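Local atomic coordinates of putative methylthioribose-1-phosphate isomerase (Pyrococcus horikoshii OT3, PDB entry 6A34), a protein that probably catalyses the interconversion of methylthioribose 1-phosphate and methylthioribulose 1-phosphate, a step of the methionine salvage pathway. Residues Ala230-Val244 with Thr261-Pro274. Residues are numbered along the deposited sequence; the frame is centred on the assembly and turned at random.
Sequences AAFVMQQGFVDAIIV and TYMLAVLAREHGIP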
# COMPACT_ATOMS: atom_id res chain seq x y z
N ALA A 230 3.50 -6.24 -4.71
CA ALA A 230 3.28 -7.73 -4.71
C ALA A 230 3.13 -8.22 -6.16
O ALA A 230 3.59 -9.30 -6.51
CB ALA A 230 2.10 -8.10 -3.85
N ALA A 231 2.52 -7.41 -7.01
CA ALA A 231 2.28 -7.80 -8.40
C ALA A 231 3.62 -7.90 -9.11
O ALA A 231 3.82 -8.74 -9.92
CB ALA A 231 1.41 -6.79 -9.06
N PHE A 232 4.53 -6.99 -8.75
CA PHE A 232 5.83 -6.92 -9.35
C PHE A 232 6.64 -8.17 -9.00
O PHE A 232 7.20 -8.85 -9.86
CB PHE A 232 6.56 -5.65 -8.90
CG PHE A 232 7.93 -5.54 -9.52
CD1 PHE A 232 8.08 -5.06 -10.81
CD2 PHE A 232 9.05 -5.98 -8.83
CE1 PHE A 232 9.34 -4.95 -11.38
CE2 PHE A 232 10.31 -5.91 -9.42
CZ PHE A 232 10.45 -5.38 -10.68
N VAL A 233 6.67 -8.52 -7.72
CA VAL A 233 7.47 -9.65 -7.35
C VAL A 233 6.87 -10.93 -7.95
O VAL A 233 7.63 -11.87 -8.21
CB VAL A 233 7.74 -9.75 -5.85
CG1 VAL A 233 8.40 -8.49 -5.36
CG2 VAL A 233 6.51 -10.06 -5.02
N MET A 234 5.55 -10.96 -8.16
CA MET A 234 4.90 -12.11 -8.82
C MET A 234 5.33 -12.15 -10.29
O MET A 234 5.74 -13.21 -10.78
CB MET A 234 3.37 -12.04 -8.76
CG MET A 234 2.78 -12.24 -7.36
SD MET A 234 0.97 -12.36 -7.42
CE MET A 234 0.50 -11.48 -5.93
N GLN A 235 5.23 -10.98 -10.94
CA GLN A 235 5.59 -10.81 -12.35
C GLN A 235 7.04 -11.22 -12.60
O GLN A 235 7.33 -11.76 -13.62
CB GLN A 235 5.44 -9.34 -12.76
CG GLN A 235 5.60 -9.06 -14.26
CD GLN A 235 5.89 -7.59 -14.47
OE1 GLN A 235 6.68 -6.99 -13.76
NE2 GLN A 235 5.20 -6.97 -15.41
N GLN A 236 7.95 -10.92 -11.67
CA GLN A 236 9.37 -11.18 -11.92
C GLN A 236 9.69 -12.64 -11.64
O GLN A 236 10.83 -13.00 -11.78
CB GLN A 236 10.29 -10.32 -11.06
CG GLN A 236 10.16 -8.84 -11.34
CD GLN A 236 10.54 -8.56 -12.76
OE1 GLN A 236 9.71 -8.07 -13.54
NE2 GLN A 236 11.77 -8.92 -13.12
N GLY A 237 8.71 -13.47 -11.25
CA GLY A 237 8.99 -14.93 -11.01
C GLY A 237 9.48 -15.19 -9.58
O GLY A 237 9.92 -16.30 -9.26
N PHE A 238 9.34 -14.20 -8.69
CA PHE A 238 9.90 -14.30 -7.33
C PHE A 238 8.96 -15.00 -6.32
O PHE A 238 9.33 -15.14 -5.18
CB PHE A 238 10.30 -12.92 -6.82
CG PHE A 238 11.36 -12.20 -7.61
CD1 PHE A 238 12.25 -12.89 -8.43
CD2 PHE A 238 11.51 -10.83 -7.47
CE1 PHE A 238 13.23 -12.21 -9.14
CE2 PHE A 238 12.50 -10.16 -8.17
CZ PHE A 238 13.36 -10.85 -9.00
N VAL A 239 7.79 -15.48 -6.75
CA VAL A 239 6.80 -16.08 -5.83
C VAL A 239 6.31 -17.43 -6.38
O VAL A 239 5.71 -17.49 -7.47
CB VAL A 239 5.60 -15.15 -5.62
CG1 VAL A 239 4.59 -15.77 -4.65
CG2 VAL A 239 6.01 -13.73 -5.20
N ASP A 240 6.47 -18.49 -5.57
CA ASP A 240 6.07 -19.84 -5.91
C ASP A 240 4.63 -20.13 -5.43
O ASP A 240 3.95 -20.91 -6.05
CB ASP A 240 7.09 -20.85 -5.36
CG ASP A 240 8.52 -20.61 -5.85
OD1 ASP A 240 8.71 -20.40 -7.07
OD2 ASP A 240 9.44 -20.61 -4.99
N ALA A 241 4.19 -19.51 -4.33
CA ALA A 241 2.82 -19.64 -3.86
C ALA A 241 2.50 -18.51 -2.89
O ALA A 241 3.40 -17.88 -2.34
CB ALA A 241 2.62 -20.99 -3.21
N ILE A 242 1.20 -18.26 -2.72
CA ILE A 242 0.69 -17.21 -1.86
C ILE A 242 -0.22 -17.86 -0.81
O ILE A 242 -1.00 -18.70 -1.13
CB ILE A 242 -0.07 -16.17 -2.70
CG1 ILE A 242 0.86 -15.44 -3.67
CG2 ILE A 242 -0.81 -15.22 -1.80
CD1 ILE A 242 0.14 -14.79 -4.84
N ILE A 243 -0.08 -17.49 0.45
CA ILE A 243 -0.92 -18.02 1.48
C ILE A 243 -1.41 -16.84 2.30
O ILE A 243 -0.63 -15.95 2.65
CB ILE A 243 -0.23 -19.10 2.34
CG1 ILE A 243 -1.21 -19.69 3.36
CG2 ILE A 243 1.02 -18.62 3.04
CD1 ILE A 243 -0.74 -20.95 4.03
N VAL A 244 -2.72 -16.84 2.56
CA VAL A 244 -3.36 -15.83 3.36
C VAL A 244 -4.24 -16.50 4.41
O VAL A 244 -4.61 -17.66 4.29
CB VAL A 244 -4.17 -14.86 2.50
CG1 VAL A 244 -3.28 -14.13 1.50
CG2 VAL A 244 -5.33 -15.58 1.83
N THR A 261 -6.40 -8.66 -0.08
CA THR A 261 -6.40 -10.10 -0.32
C THR A 261 -6.95 -10.38 -1.72
O THR A 261 -6.37 -11.16 -2.48
CB THR A 261 -7.15 -10.85 0.78
OG1 THR A 261 -6.49 -10.61 2.02
CG2 THR A 261 -7.19 -12.34 0.54
N TYR A 262 -8.06 -9.71 -2.05
CA TYR A 262 -8.70 -9.84 -3.35
C TYR A 262 -7.72 -9.46 -4.45
O TYR A 262 -7.64 -10.15 -5.46
CB TYR A 262 -10.02 -9.05 -3.43
CG TYR A 262 -10.61 -9.01 -4.81
CD1 TYR A 262 -10.97 -10.18 -5.46
CD2 TYR A 262 -10.79 -7.81 -5.49
CE1 TYR A 262 -11.47 -10.16 -6.76
CE2 TYR A 262 -11.30 -7.78 -6.78
CZ TYR A 262 -11.64 -8.96 -7.42
OH TYR A 262 -12.16 -8.93 -8.69
N MET A 263 -6.96 -8.38 -4.23
CA MET A 263 -5.92 -7.92 -5.18
C MET A 263 -4.91 -9.04 -5.48
O MET A 263 -4.57 -9.30 -6.66
CB MET A 263 -5.16 -6.70 -4.64
CG MET A 263 -3.96 -6.29 -5.55
SD MET A 263 -2.36 -6.79 -4.83
CE MET A 263 -2.34 -5.53 -3.55
N LEU A 264 -4.42 -9.67 -4.41
CA LEU A 264 -3.47 -10.81 -4.46
C LEU A 264 -4.09 -12.01 -5.20
O LEU A 264 -3.41 -12.70 -5.93
CB LEU A 264 -3.12 -11.23 -3.03
CG LEU A 264 -2.22 -10.28 -2.25
CD1 LEU A 264 -1.91 -10.86 -0.87
CD2 LEU A 264 -0.95 -9.98 -3.03
N ALA A 265 -5.35 -12.31 -4.90
CA ALA A 265 -6.05 -13.45 -5.56
C ALA A 265 -6.04 -13.22 -7.09
O ALA A 265 -5.71 -14.13 -7.85
CB ALA A 265 -7.46 -13.58 -5.03
N VAL A 266 -6.32 -11.99 -7.53
CA VAL A 266 -6.41 -11.70 -8.96
C VAL A 266 -5.00 -11.72 -9.54
O VAL A 266 -4.77 -12.40 -10.51
CB VAL A 266 -7.14 -10.37 -9.24
CG1 VAL A 266 -7.02 -9.92 -10.70
CG2 VAL A 266 -8.60 -10.49 -8.85
N LEU A 267 -4.03 -11.14 -8.85
CA LEU A 267 -2.64 -11.24 -9.39
C LEU A 267 -2.09 -12.65 -9.38
O LEU A 267 -1.39 -13.01 -10.33
CB LEU A 267 -1.73 -10.31 -8.63
CG LEU A 267 -2.07 -8.84 -8.83
CD1 LEU A 267 -1.52 -8.11 -7.62
CD2 LEU A 267 -1.47 -8.34 -10.13
N ALA A 268 -2.40 -13.44 -8.35
CA ALA A 268 -1.90 -14.83 -8.33
C ALA A 268 -2.35 -15.58 -9.58
O ALA A 268 -1.57 -16.27 -10.26
CB ALA A 268 -2.36 -15.55 -7.10
N ARG A 269 -3.63 -15.41 -9.88
CA ARG A 269 -4.29 -16.08 -10.99
C ARG A 269 -3.63 -15.67 -12.31
O ARG A 269 -3.33 -16.51 -13.13
CB ARG A 269 -5.78 -15.74 -10.96
CG ARG A 269 -6.64 -16.63 -11.84
CD ARG A 269 -7.37 -15.84 -12.90
NE ARG A 269 -8.79 -15.67 -12.62
CZ ARG A 269 -9.54 -14.70 -13.14
NH1 ARG A 269 -10.87 -14.76 -13.12
NH2 ARG A 269 -8.94 -13.64 -13.65
N GLU A 270 -3.39 -14.37 -12.49
CA GLU A 270 -2.71 -13.89 -13.69
C GLU A 270 -1.36 -14.59 -13.91
O GLU A 270 -0.92 -14.81 -15.08
CB GLU A 270 -2.52 -12.37 -13.59
CG GLU A 270 -1.77 -11.76 -14.77
CD GLU A 270 -2.46 -12.02 -16.09
OE1 GLU A 270 -3.69 -11.75 -16.19
OE2 GLU A 270 -1.76 -12.52 -17.01
N HIS A 271 -0.65 -14.93 -12.81
CA HIS A 271 0.67 -15.54 -12.93
C HIS A 271 0.63 -17.07 -12.73
O HIS A 271 1.70 -17.69 -12.64
CB HIS A 271 1.60 -14.84 -11.93
CG HIS A 271 1.80 -13.40 -12.28
ND1 HIS A 271 1.12 -12.37 -11.62
CD2 HIS A 271 2.53 -12.83 -13.26
CE1 HIS A 271 1.44 -11.23 -12.18
NE2 HIS A 271 2.30 -11.48 -13.19
N GLY A 272 -0.57 -17.66 -12.61
CA GLY A 272 -0.74 -19.12 -12.22
C GLY A 272 0.02 -19.52 -10.95
O GLY A 272 0.64 -20.57 -10.89
N ILE A 273 0.04 -18.64 -9.95
CA ILE A 273 0.64 -18.92 -8.70
C ILE A 273 -0.44 -19.51 -7.80
O ILE A 273 -1.51 -18.94 -7.61
CB ILE A 273 1.27 -17.65 -8.09
CG1 ILE A 273 2.32 -17.04 -9.01
CG2 ILE A 273 1.86 -17.99 -6.75
CD1 ILE A 273 2.83 -15.69 -8.58
N PRO A 274 -0.20 -20.72 -7.26
CA PRO A 274 -1.10 -21.30 -6.28
C PRO A 274 -1.38 -20.30 -5.14
O PRO A 274 -0.50 -19.63 -4.67
CB PRO A 274 -0.38 -22.56 -5.79
CG PRO A 274 0.58 -22.92 -6.86
CD PRO A 274 0.92 -21.61 -7.57
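Met234 lies across Leu264 and Leu267 at about a right angle, filling the seam between two neighbouring helices of a Rossmann-like fold. Strand 241-244 and the strand that follows Pro274 run parallel in the central sheet; helix 261-270 belongs to the crossover between them and packs beside helix 230-235, their axes 9.9 Å apart and only 17° from parallel. Where the two helix backbones come nearest, a small residue suits: the methyl of Ala231 sits against Leu267, CB to CD2 3.4 Å, tighter than usual for two carbons, and Ala230 CB meets Leu264 CD2. Unbranched and flexible, Met234 places SD 3.6 Å from Leu267 CB, and the bend at chi3 (-142°) swings CE onto Leu264 CD2. Between strand 241-244 and helix 261-270, Ile242 CD1 presses on Ala268 CB at 3.5 Å, a tight contact that a methyl suits. Ile273, beta-branched and in extended backbone, spreads its two arms, CD1 to Met234 CG and CG2 to Ala241 CA.

Toward the helix ends the contact is looser and partly exposed: Gln235 touches the His271 ring through its backbone, CA 3.5 Å from NE2, and its own NE2 bonds to Val325 O of the second subunit. The imidazole offers one face to Met234 CB, a CH-pi contact 4.0 Å from the ring centroid, and NE2 hydrogen-bonds to Tyr262 of that subunit. Replacing His271 by an alanine removes the ring, which is likely to leave this tyrosine hydroxyl without its mate and open a gap beside Met234 CB. Gly272, with positive phi, closes the helix in a Schellman motif and turns the chain toward the sheet, where Pro274 O accepts a 2.9 Å bond from Ile242 N. The other ring nitrogen, ND1 of His271, donates to Leu267 O (2.9 Å, 144° at the hydrogen), an oxygen that His271 N reaches from the opposite face of the carbonyl plane.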